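Putative isohexenylglutaconyl-CoA hydratase (Pseudomonas aeruginosa, PDB 4ZU2) probably hydrates isohexenylglutaconyl-CoA, as a crotonase-family enzyme in the bacterial breakdown of citronellate and related acyclic terpenes. Local coordinates at residues T8-P13 with T21-Q26; E38-L43 with F91-E96; A45-R50 with A100-L105. All blocks are in the same frame, centred on the assembly; numbering follows the deposited sequence.

Contact 1. Residues T8-P13 with T21-Q26; sequences TLLLEP and TLNRPQ
The N-terminal beta hairpin of the crotonase fold, strands 9-14 and 17-22, pairs Leu10 with Thr21 here, as an antiparallel hydrogen-bonded pair. Leu10 N donates to Thr21 O at 3.2 Å, and Thr21 N returns a bond to Leu10 O at 3.0 Å. Beyond the non-hydrogen-bonded pair Leu9-Leu22, the ladder gains a last rung outside the strands, where Asn23 N reaches Thr8 O at 3.1 Å with a bent N-H...O angle of 139°. Thr21 O also receives a CA-H...O contact from Leu9 CA at 3.3 Å.

On one face of the hairpin, Leu9 and Leu22 lie side by side with their CD2 methyls 3.7 Å apart; both also touch helix 33-47, Leu9 on Leu39 and Leu22 on Met35. The other face carries Leu10 and Thr21. Just past the strand, Asn23 places CG anti to its own backbone N (chi1 -166°), which carries the amide over to Leu10, and OD1 presses closely on Leu10 CD1 at 3.1 Å. Farther along, a water donates to Glu12 OE2 at 2.9 Å and is hydrogen-bonded to Thr21 OG1 at 3.2 Å. One leucine-lined face on a helix and a mixed face with Leu10, Thr21 and Glu12 mark this as the edge hairpin of a layered alpha/beta sheet, with 9-14 an outermost strand within the chain.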
ATOM      1  N   THR A   8      19.269 -22.014 -20.361  1.00 29.60           N
ATOM      2  CA  THR A   8      17.814 -22.166 -20.381  1.00 26.87           C
ATOM      3  C   THR A   8      17.221 -20.796 -20.691  1.00 30.77           C
ATOM      4  O   THR A   8      16.024 -20.556 -20.490  1.00 32.76           O
ATOM      5  CB  THR A   8      17.259 -22.509 -18.986  1.00 29.00           C
ATOM      6  OG1 THR A   8      17.511 -21.385 -18.100  1.00 32.05           O
ATOM      7  CG2 THR A   8      17.898 -23.794 -18.434  1.00 21.00           C
ATOM      8  N   LEU A   9      18.074 -19.883 -21.145  1.00 32.91           N
ATOM      9  CA  LEU A   9      17.652 -18.549 -21.492  1.00 34.81           C
ATOM     10  C   LEU A   9      18.166 -18.233 -22.865  1.00 36.45           C
ATOM     11  O   LEU A   9      19.167 -18.795 -23.327  1.00 35.93           O
ATOM     12  CB  LEU A   9      18.231 -17.519 -20.521  1.00 30.63           C
ATOM     13  CG  LEU A   9      17.889 -17.716 -19.051  1.00 28.65           C
ATOM     14  CD1 LEU A   9      18.652 -16.753 -18.162  1.00 29.75           C
ATOM     15  CD2 LEU A   9      16.386 -17.577 -18.865  1.00 27.12           C
ATOM     16  N   LEU A  10      17.471 -17.319 -23.504  1.00 34.01           N
ATOM     17  CA  LEU A  10      17.982 -16.666 -24.687  1.00 33.70           C
ATOM     18  C   LEU A  10      18.178 -15.166 -24.408  1.00 34.40           C
ATOM     19  O   LEU A  10      17.227 -14.413 -24.076  1.00 30.97           O
ATOM     20  CB  LEU A  10      17.021 -16.894 -25.852  1.00 40.52           C
ATOM     21  CG  LEU A  10      16.843 -18.362 -26.285  1.00 45.51           C
ATOM     22  CD1 LEU A  10      15.690 -18.500 -27.234  1.00 44.56           C
ATOM     23  CD2 LEU A  10      18.107 -18.938 -26.921  1.00 46.48           C
ATOM     24  N   LEU A  11      19.427 -14.744 -24.553  1.00 32.70           N
ATOM     25  CA  LEU A  11      19.821 -13.365 -24.314  1.00 31.79           C
ATOM     26  C   LEU A  11      19.827 -12.535 -25.616  1.00 41.05           C
ATOM     27  O   LEU A  11      20.364 -12.983 -26.640  1.00 41.96           O
ATOM     28  CB  LEU A  11      21.197 -13.373 -23.661  1.00 24.90           C
ATOM     29  CG  LEU A  11      21.343 -14.370 -22.501  1.00 22.48           C
ATOM     30  CD1 LEU A  11      22.682 -14.245 -21.776  1.00 24.45           C
ATOM     31  CD2 LEU A  11      20.217 -14.135 -21.516  1.00 30.19           C
ATOM     32  N   GLU A  12      19.216 -11.345 -25.586  1.00 40.94           N
ATOM     33  CA  GLU A  12      19.188 -10.457 -26.772  1.00 40.77           C
ATOM     34  C   GLU A  12      19.587  -9.005 -26.476  1.00 30.69           C
ATOM     35  O   GLU A  12      18.742  -8.141 -26.272  1.00 30.12           O
ATOM     36  CB  GLU A  12      17.800 -10.462 -27.420  1.00 48.12           C
ATOM     37  CG  GLU A  12      17.108 -11.846 -27.563  1.00 56.95           C
ATOM     38  CD  GLU A  12      15.701 -11.716 -28.192  1.00 62.48           C
ATOM     39  OE1 GLU A  12      15.617 -11.264 -29.350  1.00 67.31           O
ATOM     40  OE2 GLU A  12      14.680 -12.021 -27.537  1.00 60.80           O
ATOM     41  N   PRO A  13      20.881  -8.716 -26.452  1.00 30.76           N
ATOM     42  CA  PRO A  13      21.286  -7.333 -26.140  1.00 30.39           C
ATOM     43  C   PRO A  13      21.262  -6.308 -27.301  1.00 41.04           C
ATOM     44  O   PRO A  13      22.182  -6.235 -28.107  1.00 44.32           O
ATOM     45  CB  PRO A  13      22.721  -7.511 -25.611  1.00 31.11           C
ATOM     46  CG  PRO A  13      23.178  -8.835 -26.114  1.00 25.41           C
ATOM     47  CD  PRO A  13      22.020  -9.644 -26.531  1.00 24.16           C
ATOM     48  N   THR A  21      14.851 -14.108 -22.254  1.00 33.11           N
ATOM     49  CA  THR A  21      13.653 -14.915 -22.483  1.00 29.86           C
ATOM     50  C   THR A  21      13.780 -16.250 -21.776  1.00 23.78           C
ATOM     51  O   THR A  21      14.765 -16.962 -21.905  1.00 27.33           O
ATOM     52  CB  THR A  21      13.306 -15.060 -23.990  1.00 30.74           C
ATOM     53  OG1 THR A  21      13.076 -13.762 -24.536  1.00 28.92           O
ATOM     54  CG2 THR A  21      12.042 -15.880 -24.198  1.00 30.08           C
ATOM     55  N   LEU A  22      12.787 -16.543 -20.964  1.00 17.36           N
ATOM     56  CA  LEU A  22      12.763 -17.803 -20.267  1.00 20.58           C
ATOM     57  C   LEU A  22      12.323 -18.797 -21.329  1.00 25.05           C
ATOM     58  O   LEU A  22      11.291 -18.610 -22.005  1.00 27.36           O
ATOM     59  CB  LEU A  22      11.768 -17.779 -19.096  1.00 16.20           C
ATOM     60  CG  LEU A  22      11.803 -16.545 -18.170  1.00 24.70           C
ATOM     61  CD1 LEU A  22      10.747 -16.639 -17.083  1.00 26.09           C
ATOM     62  CD2 LEU A  22      13.149 -16.348 -17.599  1.00 24.94           C
ATOM     63  N   ASN A  23      13.123 -19.831 -21.477  1.00 19.86           N
ATOM     64  CA  ASN A  23      13.085 -20.651 -22.659  1.00 26.67           C
ATOM     65  C   ASN A  23      13.092 -22.146 -22.348  1.00 32.42           C
ATOM     66  O   ASN A  23      14.045 -22.851 -22.637  1.00 36.36           O
ATOM     67  CB  ASN A  23      14.299 -20.247 -23.522  1.00 26.76           C
ATOM     68  CG  ASN A  23      14.216 -20.768 -24.945  1.00 27.13           C
ATOM     69  OD1 ASN A  23      15.235 -21.011 -25.563  1.00 36.61           O
ATOM     70  ND2 ASN A  23      13.015 -20.935 -25.465  1.00 21.85           N
ATOM     71  N   ARG A  24      12.029 -22.608 -21.711  1.00 32.22           N
ATOM     72  CA  ARG A  24      11.749 -24.034 -21.589  1.00 33.51           C
ATOM     73  C   ARG A  24      10.261 -24.202 -21.862  1.00 24.36           C
ATOM     74  O   ARG A  24       9.519 -24.513 -20.936  1.00 17.39           O
ATOM     75  CB  ARG A  24      12.085 -24.542 -20.171  1.00 37.84           C
ATOM     76  CG  ARG A  24      13.576 -24.653 -19.870  1.00 39.80           C
ATOM     77  CD  ARG A  24      13.903 -24.836 -18.370  1.00 40.01           C
ATOM     78  NE  ARG A  24      14.005 -26.250 -17.991  1.00 43.92           N
ATOM     79  CZ  ARG A  24      13.100 -26.923 -17.281  1.00 43.87           C
ATOM     80  NH1 ARG A  24      11.990 -26.328 -16.846  1.00 37.26           N
ATOM     81  NH2 ARG A  24      13.310 -28.215 -17.006  1.00 46.27           N
ATOM     82  N   PRO A  25       9.825 -23.945 -23.117  1.00 25.75           N
ATOM     83  CA  PRO A  25       8.410 -23.832 -23.493  1.00 28.80           C
ATOM     84  C   PRO A  25       7.629 -25.106 -23.248  1.00 30.85           C
ATOM     85  O   PRO A  25       6.416 -25.091 -23.036  1.00 31.24           O
ATOM     86  CB  PRO A  25       8.465 -23.530 -24.995  1.00 32.61           C
ATOM     87  CG  PRO A  25       9.851 -23.966 -25.435  1.00 33.88           C
ATOM     88  CD  PRO A  25      10.713 -23.644 -24.255  1.00 27.75           C
ATOM     89  N   GLN A  26       8.358 -26.203 -23.310  1.00 35.28           N
ATOM     90  CA  GLN A  26       7.884 -27.533 -22.991  1.00 40.08           C
ATOM     91  C   GLN A  26       7.250 -27.671 -21.629  1.00 42.34           C
ATOM     92  O   GLN A  26       6.307 -28.439 -21.483  1.00 44.03           O
ATOM     93  CB  GLN A  26       9.062 -28.520 -23.086  1.00 46.30           C
ATOM     94  CG  GLN A  26      10.371 -28.070 -22.305  1.00 51.42           C
ATOM     95  CD  GLN A  26      11.264 -27.127 -23.131  1.00 41.13           C
ATOM     96  OE1 GLN A  26      10.743 -26.316 -23.829  1.00 43.70           O
ATOM     97  NE2 GLN A  26      12.576 -27.258 -23.065  1.00 33.95           N
TER
HETATM   98  O   HOH W   1      12.713 -14.074 -27.737  1.00 48.81           O

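Contact 2. Residues E38-L43 with F91-E96; sequences ELRAVL and FGSLLE
Leu94 sets CG anti to its backbone N (chi1 161°), which sends both of its methyls across to Leu39 and Leu43, while a bend at chi3 (72°) turns the Arg40 guanidinium onto Ser93. The two helices involved, 33-47 and 81-99, are successive connections of the crotonase fold: each belongs to a beta-alpha-beta crossover between neighbouring parallel strands, the first from 17-22 to 54-59, the second from 54-59 to 104-109. They run in roughly the same direction, 32° apart, with the axes of the two short segments 9.8 Å from each other.

Leu94 is the hub of the interface. Its CD2 meets Leu39 CD1 at 3.7 Å, and its CD1 meets Leu43 CD1, also at 3.7 Å, with the two side chains at about a right angle. Leu94 therefore fits between residues one turn apart on the partner helix. Leu39 carries the apolar layer onward to the sheet, where it touches Ile20 and Leu22. Behind the interface, Leu95 points away from helix 33-47 and packs on Phe152 of helix 149-157; Glu96 beside it touches Leu231 of the second subunit.

Beside the leucines, the aliphatic part of Arg40 crosses Leu94, with Arg40 CG 4.0 Å from Leu94 CB. No hydrogen bond joins the two segments. The charged end of Arg40 instead makes a salt bridge through NH2 to Glu97, one turn beyond Ser93, and this probably fixes how the guanidinium lies. Held there, the flat group rests one face against Ser93, whose CB stands off centre above the plane, 3.4 Å from Arg40 NH2.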
ATOM      1  N   GLU A  38      21.129 -19.405 -13.860  1.00 20.33           N
ATOM      2  CA  GLU A  38      21.519 -18.622 -15.008  1.00 23.15           C
ATOM      3  C   GLU A  38      21.015 -17.188 -14.876  1.00 20.78           C
ATOM      4  O   GLU A  38      21.682 -16.264 -15.321  1.00 24.41           O
ATOM      5  CB  GLU A  38      21.077 -19.287 -16.343  1.00 11.57           C
ATOM      6  CG  GLU A  38      21.849 -20.612 -16.608  1.00 33.31           C
ATOM      7  CD  GLU A  38      21.424 -21.344 -17.893  1.00 30.32           C
ATOM      8  OE1 GLU A  38      20.327 -21.047 -18.410  1.00 31.49           O
ATOM      9  OE2 GLU A  38      22.178 -22.230 -18.367  1.00 28.26           O
ATOM     10  N   LEU A  39      19.838 -17.014 -14.288  1.00 15.70           N
ATOM     11  CA  LEU A  39      19.249 -15.692 -14.201  1.00 20.96           C
ATOM     12  C   LEU A  39      20.069 -14.849 -13.257  1.00 22.01           C
ATOM     13  O   LEU A  39      20.240 -13.651 -13.472  1.00 17.15           O
ATOM     14  CB  LEU A  39      17.850 -15.762 -13.667  1.00 18.88           C
ATOM     15  CG  LEU A  39      16.812 -16.198 -14.664  1.00 24.22           C
ATOM     16  CD1 LEU A  39      15.565 -16.688 -13.893  1.00 30.58           C
ATOM     17  CD2 LEU A  39      16.446 -15.118 -15.633  1.00 20.55           C
ATOM     18  N   ARG A  40      20.581 -15.516 -12.223  1.00 23.38           N
ATOM     19  CA  ARG A  40      21.351 -14.864 -11.187  1.00 25.61           C
ATOM     20  C   ARG A  40      22.685 -14.456 -11.747  1.00 26.71           C
ATOM     21  O   ARG A  40      23.222 -13.391 -11.399  1.00 28.46           O
ATOM     22  CB  ARG A  40      21.534 -15.793  -9.970  1.00 24.10           C
ATOM     23  CG  ARG A  40      20.267 -15.977  -9.185  1.00 20.10           C
ATOM     24  CD  ARG A  40      20.481 -16.804  -7.943  1.00 15.25           C
ATOM     25  NE  ARG A  40      21.220 -16.051  -6.935  1.00 16.14           N
ATOM     26  CZ  ARG A  40      21.843 -16.607  -5.904  1.00 12.97           C
ATOM     27  NH1 ARG A  40      21.817 -17.896  -5.769  1.00  9.31           N
ATOM     28  NH2 ARG A  40      22.518 -15.886  -5.026  1.00 17.20           N
ATOM     29  N   ALA A  41      23.218 -15.312 -12.612  1.00 23.89           N
ATOM     30  CA  ALA A  41      24.522 -15.062 -13.237  1.00 18.20           C
ATOM     31  C   ALA A  41      24.462 -13.894 -14.183  1.00 17.92           C
ATOM     32  O   ALA A  41      25.384 -13.090 -14.227  1.00 26.86           O
ATOM     33  CB  ALA A  41      25.018 -16.318 -13.997  1.00 20.59           C
ATOM     34  N   VAL A  42      23.392 -13.828 -14.973  1.00 21.30           N
ATOM     35  CA  VAL A  42      23.153 -12.720 -15.880  1.00 24.08           C
ATOM     36  C   VAL A  42      22.949 -11.398 -15.120  1.00 25.59           C
ATOM     37  O   VAL A  42      23.488 -10.370 -15.508  1.00 23.46           O
ATOM     38  CB  VAL A  42      21.931 -12.998 -16.803  1.00 29.01           C
ATOM     39  CG1 VAL A  42      21.494 -11.736 -17.522  1.00 25.79           C
ATOM     40  CG2 VAL A  42      22.248 -14.079 -17.827  1.00 26.30           C
ATOM     41  N   LEU A  43      22.188 -11.424 -14.030  1.00 29.32           N
ATOM     42  CA  LEU A  43      21.919 -10.203 -13.286  1.00 23.87           C
ATOM     43  C   LEU A  43      23.212  -9.662 -12.680  1.00 24.92           C
ATOM     44  O   LEU A  43      23.396  -8.446 -12.613  1.00 21.51           O
ATOM     45  CB  LEU A  43      20.833 -10.423 -12.220  1.00 25.22           C
ATOM     46  CG  LEU A  43      19.399 -10.635 -12.769  1.00 25.36           C
ATOM     47  CD1 LEU A  43      18.413 -11.104 -11.693  1.00 23.86           C
ATOM     48  CD2 LEU A  43      18.864  -9.416 -13.421  1.00 25.07           C
ATOM     49  N   PHE A  91      16.159 -19.268  -4.555  1.00 16.42           N
ATOM     50  CA  PHE A  91      15.159 -18.664  -5.413  1.00 10.19           C
ATOM     51  C   PHE A  91      14.777 -17.314  -4.732  1.00 16.34           C
ATOM     52  O   PHE A  91      14.432 -16.337  -5.391  1.00 19.33           O
ATOM     53  CB  PHE A  91      13.957 -19.587  -5.672  1.00  9.20           C
ATOM     54  CG  PHE A  91      12.740 -18.852  -6.233  1.00 13.09           C
ATOM     55  CD1 PHE A  91      12.798 -18.203  -7.456  1.00 15.71           C
ATOM     56  CD2 PHE A  91      11.570 -18.752  -5.502  1.00 21.56           C
ATOM     57  CE1 PHE A  91      11.715 -17.510  -7.947  1.00 14.88           C
ATOM     58  CE2 PHE A  91      10.480 -18.031  -5.999  1.00 21.11           C
ATOM     59  CZ  PHE A  91      10.561 -17.435  -7.238  1.00 11.52           C
ATOM     60  N   GLY A  92      14.916 -17.234  -3.421  1.00  6.36           N
ATOM     61  CA  GLY A  92      14.697 -15.962  -2.749  1.00 10.18           C
ATOM     62  C   GLY A  92      15.808 -14.973  -3.087  1.00 13.25           C
ATOM     63  O   GLY A  92      15.564 -13.771  -3.213  1.00 15.11           O
ATOM     64  N   SER A  93      17.028 -15.473  -3.228  1.00 10.58           N
ATOM     65  CA  SER A  93      18.134 -14.614  -3.628  1.00 13.34           C
ATOM     66  C   SER A  93      17.922 -14.093  -5.037  1.00 15.48           C
ATOM     67  O   SER A  93      18.266 -12.952  -5.306  1.00 11.26           O
ATOM     68  CB  SER A  93      19.471 -15.332  -3.537  1.00 11.01           C
ATOM     69  OG  SER A  93      19.701 -15.792  -2.238  1.00 14.74           O
ATOM     70  N   LEU A  94      17.344 -14.890  -5.937  1.00 12.86           N
ATOM     71  CA  LEU A  94      17.054 -14.367  -7.288  1.00 11.14           C
ATOM     72  C   LEU A  94      16.102 -13.172  -7.205  1.00 13.81           C
ATOM     73  O   LEU A  94      16.297 -12.209  -7.888  1.00 19.09           O
ATOM     74  CB  LEU A  94      16.471 -15.430  -8.216  1.00 15.07           C
ATOM     75  CG  LEU A  94      15.714 -14.943  -9.458  1.00 16.77           C
ATOM     76  CD1 LEU A  94      16.542 -14.045 -10.324  1.00 19.38           C
ATOM     77  CD2 LEU A  94      15.286 -16.141 -10.294  1.00 21.85           C
ATOM     78  N   LEU A  95      15.069 -13.255  -6.362  1.00 17.15           N
ATOM     79  CA  LEU A  95      14.050 -12.219  -6.297  1.00 16.73           C
ATOM     80  C   LEU A  95      14.656 -10.970  -5.692  1.00 16.54           C
ATOM     81  O   LEU A  95      14.332  -9.849  -6.089  1.00 11.83           O
ATOM     82  CB  LEU A  95      12.811 -12.670  -5.485  1.00 15.85           C
ATOM     83  CG  LEU A  95      11.972 -13.872  -5.955  1.00 21.08           C
ATOM     84  CD1 LEU A  95      10.855 -14.248  -4.921  1.00 19.05           C
ATOM     85  CD2 LEU A  95      11.374 -13.663  -7.346  1.00 20.24           C
ATOM     86  N   GLU A  96      15.582 -11.172  -4.767  1.00 15.44           N
ATOM     87  CA  GLU A  96      16.215 -10.050  -4.096  1.00 18.75           C
ATOM     88  C   GLU A  96      17.050  -9.264  -5.077  1.00 20.41           C
ATOM     89  O   GLU A  96      17.016  -8.027  -5.074  1.00 17.23           O
ATOM     90  CB  GLU A  96      17.133 -10.505  -2.957  1.00 15.31           C
ATOM     91  CG  GLU A  96      16.413 -10.937  -1.730  1.00 18.65           C
ATOM     92  CD  GLU A  96      17.366 -11.229  -0.556  1.00 19.94           C
ATOM     93  OE1 GLU A  96      17.445 -10.346   0.343  1.00 10.93           O
ATOM     94  OE2 GLU A  96      17.998 -12.340  -0.537  1.00 16.48           O
TER

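Contact 3. Residues A45-R50 with A100-L105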
ATOM      1  N   ALA A  45      26.229 -10.202 -13.904  1.00 27.97           N
ATOM      2  CA  ALA A  45      27.012  -9.765 -15.063  1.00 24.87           C
ATOM      3  C   ALA A  45      26.841  -8.283 -15.388  1.00 28.27           C
ATOM      4  O   ALA A  45      27.815  -7.581 -15.689  1.00 30.43           O
ATOM      5  CB  ALA A  45      26.617 -10.582 -16.304  1.00 25.89           C
ATOM      6  N   VAL A  46      25.600  -7.824 -15.374  1.00 22.87           N
ATOM      7  CA  VAL A  46      25.275  -6.458 -15.785  1.00 23.89           C
ATOM      8  C   VAL A  46      25.036  -5.472 -14.606  1.00 23.02           C
ATOM      9  O   VAL A  46      24.924  -4.253 -14.794  1.00 27.31           O
ATOM     10  CB  VAL A  46      24.033  -6.456 -16.701  1.00 19.71           C
ATOM     11  CG1 VAL A  46      24.124  -7.553 -17.807  1.00 19.18           C
ATOM     12  CG2 VAL A  46      22.743  -6.598 -15.897  1.00 18.23           C
ATOM     13  N   ARG A  47      24.888  -6.004 -13.403  1.00 25.52           N
ATOM     14  CA  ARG A  47      24.627  -5.174 -12.218  1.00 28.99           C
ATOM     15  C   ARG A  47      25.419  -3.855 -12.233  1.00 28.92           C
ATOM     16  O   ARG A  47      24.831  -2.794 -12.126  1.00 36.51           O
ATOM     17  CB  ARG A  47      24.944  -5.926 -10.929  1.00 32.53           C
ATOM     18  CG  ARG A  47      24.416  -5.214  -9.678  1.00 37.24           C
ATOM     19  CD  ARG A  47      25.000  -5.792  -8.384  1.00 41.81           C
ATOM     20  NE  ARG A  47      26.451  -5.894  -8.513  1.00 54.27           N
ATOM     21  CZ  ARG A  47      27.253  -6.551  -7.676  1.00 58.04           C
ATOM     22  NH1 ARG A  47      26.748  -7.165  -6.611  1.00 55.53           N
ATOM     23  NH2 ARG A  47      28.572  -6.598  -7.908  1.00 56.17           N
ATOM     24  N   ASP A  48      26.740  -3.924 -12.389  1.00 31.34           N
ATOM     25  CA  ASP A  48      27.600  -2.726 -12.363  1.00 37.31           C
ATOM     26  C   ASP A  48      27.807  -2.096 -13.735  1.00 38.41           C
ATOM     27  O   ASP A  48      28.572  -1.157 -13.863  1.00 38.68           O
ATOM     28  CB  ASP A  48      28.979  -3.012 -11.747  1.00 38.11           C
ATOM     29  CG  ASP A  48      28.901  -3.449 -10.299  1.00 40.39           C
ATOM     30  OD1 ASP A  48      27.812  -3.361  -9.686  1.00 33.99           O
ATOM     31  OD2 ASP A  48      29.954  -3.867  -9.766  1.00 47.38           O
ATOM     32  N   ASP A  49      27.113  -2.592 -14.751  1.00 38.14           N
ATOM     33  CA  ASP A  49      27.280  -2.065 -16.095  1.00 39.06           C
ATOM     34  C   ASP A  49      26.188  -1.099 -16.513  1.00 38.08           C
ATOM     35  O   ASP A  49      25.065  -1.519 -16.837  1.00 34.50           O
ATOM     36  CB  ASP A  49      27.316  -3.204 -17.101  1.00 45.66           C
ATOM     37  CG  ASP A  49      27.764  -2.743 -18.452  1.00 49.00           C
ATOM     38  OD1 ASP A  49      26.928  -2.226 -19.219  1.00 50.55           O
ATOM     39  OD2 ASP A  49      28.965  -2.852 -18.720  1.00 49.95           O
ATOM     40  N   ARG A  50      26.537   0.189 -16.574  1.00 36.69           N
ATOM     41  CA  ARG A  50      25.559   1.254 -16.830  1.00 33.24           C
ATOM     42  C   ARG A  50      25.286   1.452 -18.315  1.00 32.60           C
ATOM     43  O   ARG A  50      24.421   2.246 -18.692  1.00 29.35           O
ATOM     44  CB  ARG A  50      26.019   2.582 -16.224  1.00 38.79           C
ATOM     45  CG  ARG A  50      26.066   2.613 -14.691  1.00 42.74           C
ATOM     46  CD  ARG A  50      24.691   2.490 -14.005  1.00 37.12           C
ATOM     47  NE  ARG A  50      24.850   1.847 -12.703  1.00 33.71           N
ATOM     48  CZ  ARG A  50      24.732   0.545 -12.478  1.00 32.55           C
ATOM     49  NH1 ARG A  50      24.400  -0.294 -13.463  1.00 26.90           N
ATOM     50  NH2 ARG A  50      24.945   0.079 -11.253  1.00 36.58           N
ATOM     51  N   ALA A 100      16.369  -5.616  -6.835  1.00 14.96           N
ATOM     52  CA  ALA A 100      17.350  -4.592  -6.517  1.00 19.28           C
ATOM     53  C   ALA A 100      18.274  -4.283  -7.680  1.00 21.01           C
ATOM     54  O   ALA A 100      19.228  -3.540  -7.514  1.00 21.93           O
ATOM     55  CB  ALA A 100      18.155  -4.999  -5.242  1.00 11.45           C
ATOM     56  N   ALA A 101      17.982  -4.819  -8.863  1.00 20.09           N
ATOM     57  CA  ALA A 101      18.782  -4.506 -10.054  1.00 21.12           C
ATOM     58  C   ALA A 101      18.820  -2.997 -10.388  1.00 18.20           C
ATOM     59  O   ALA A 101      17.771  -2.368 -10.441  1.00 23.04           O
ATOM     60  CB  ALA A 101      18.248  -5.277 -11.285  1.00 18.52           C
ATOM     61  N   PRO A 102      20.028  -2.434 -10.647  1.00 20.86           N
ATOM     62  CA  PRO A 102      20.216  -1.015 -11.015  1.00 23.45           C
ATOM     63  C   PRO A 102      19.464  -0.573 -12.283  1.00 22.73           C
ATOM     64  O   PRO A 102      19.036   0.592 -12.400  1.00 17.77           O
ATOM     65  CB  PRO A 102      21.732  -0.913 -11.221  1.00 25.10           C
ATOM     66  CG  PRO A 102      22.293  -1.991 -10.284  1.00 22.06           C
ATOM     67  CD  PRO A 102      21.331  -3.102 -10.386  1.00 19.09           C
ATOM     68  N   GLN A 103      19.298  -1.527 -13.189  1.00 19.97           N
ATOM     69  CA  GLN A 103      18.480  -1.402 -14.395  1.00 23.43           C
ATOM     70  C   GLN A 103      16.999  -1.284 -14.119  1.00 21.74           C
ATOM     71  O   GLN A 103      16.502  -1.818 -13.114  1.00 21.81           O
ATOM     72  CB  GLN A 103      18.616  -2.704 -15.233  1.00 20.56           C
ATOM     73  CG  GLN A 103      19.962  -2.951 -15.890  1.00 20.61           C
ATOM     74  CD  GLN A 103      20.994  -3.532 -14.966  1.00 25.61           C
ATOM     75  OE1 GLN A 103      20.670  -4.197 -13.974  1.00 20.54           O
ATOM     76  NE2 GLN A 103      22.266  -3.288 -15.293  1.00 30.56           N
ATOM     77  N   LEU A 104      16.290  -0.662 -15.066  1.00 23.01           N
ATOM     78  CA  LEU A 104      14.840  -0.837 -15.196  1.00 22.18           C
ATOM     79  C   LEU A 104      14.547  -2.299 -15.664  1.00 22.16           C
ATOM     80  O   LEU A 104      15.134  -2.782 -16.624  1.00 16.57           O
ATOM     81  CB  LEU A 104      14.266   0.154 -16.208  1.00 20.79           C
ATOM     82  CG  LEU A 104      12.746   0.298 -16.246  1.00 17.07           C
ATOM     83  CD1 LEU A 104      12.231   1.204 -15.145  1.00 12.51           C
ATOM     84  CD2 LEU A 104      12.245   0.816 -17.624  1.00 18.48           C
ATOM     85  N   LEU A 105      13.655  -2.988 -14.953  1.00 17.67           N
ATOM     86  CA  LEU A 105      13.310  -4.363 -15.238  1.00 19.66           C
ATOM     87  C   LEU A 105      11.876  -4.333 -15.696  1.00 20.35           C
ATOM     88  O   LEU A 105      10.984  -3.960 -14.928  1.00 19.60           O
ATOM     89  CB  LEU A 105      13.442  -5.232 -13.999  1.00 21.37           C
ATOM     90  CG  LEU A 105      12.944  -6.684 -14.145  1.00 28.33           C
ATOM     91  CD1 LEU A 105      13.669  -7.478 -15.259  1.00 24.27           C
ATOM     92  CD2 LEU A 105      13.083  -7.444 -12.846  1.00 25.99           C
TER
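Val46 and Gln103 tie the C-terminal end of helix 33-47 to the loop that leads into strand 104-109, two connecting elements of the crotonase fold that meet near the surface.

The polar link is the Gln103 amide, brought round to the helix end by a bend at chi2 (81°), where NE2 donates to Val46 O at 2.9 Å. The donor stands well above the carbonyl plane, 64° out of it, and Asp49 N reaches the same oxygen from the opposite face, at 2.7 Å. Gln103 NE2 also donates to Val52 O, so one amide nitrogen bridges two backbone carbonyls. The next carbonyl is served from within its own segment: Arg50 folds back and grips Arg47 O end-on, with NH1 at 2.9 Å and NH2 at 3.0 Å. A positive group beside these carbonyls, near the C-terminal end of the helix, probably interacts favourably with them.

Van der Waals contacts flank these bonds. Val46 CG2 packs against the Gln103 amide, 3.4 Å from NE2. Pro102 touches both arginines: its CD lies 3.8 Å from Arg47 CG, and it also meets Ala213 of helix 209-221, which Arg50 reaches too. With the Arg50 guanidinium held by its two hydrogen bonds to Arg47 O, Pro102 CB sits over one of its faces, 3.4 Å from Arg50 NH2.

Helix 33-47 links all three contacts. Contacts 1 and 2 have centres about 15 Å apart and touch directly: Leu9 CD1 packs on Leu39 CD2 at 3.7 Å, and Leu11 CD1 on Val42 CG2 at 4.0 Å, so the hairpin underlies the helix that contact 2 joins to helix 81-99. Contact 3 follows on the same helix, its centre about 12 Å from that of contact 2, where helix 81-99 has given way to the approach to strand 104-109. Contacts 1 and 3 reach the same sheet but stay apart, about 8 Å between nearest atoms. None of the three includes a bound ligand; together they join hairpin, helices and sheet.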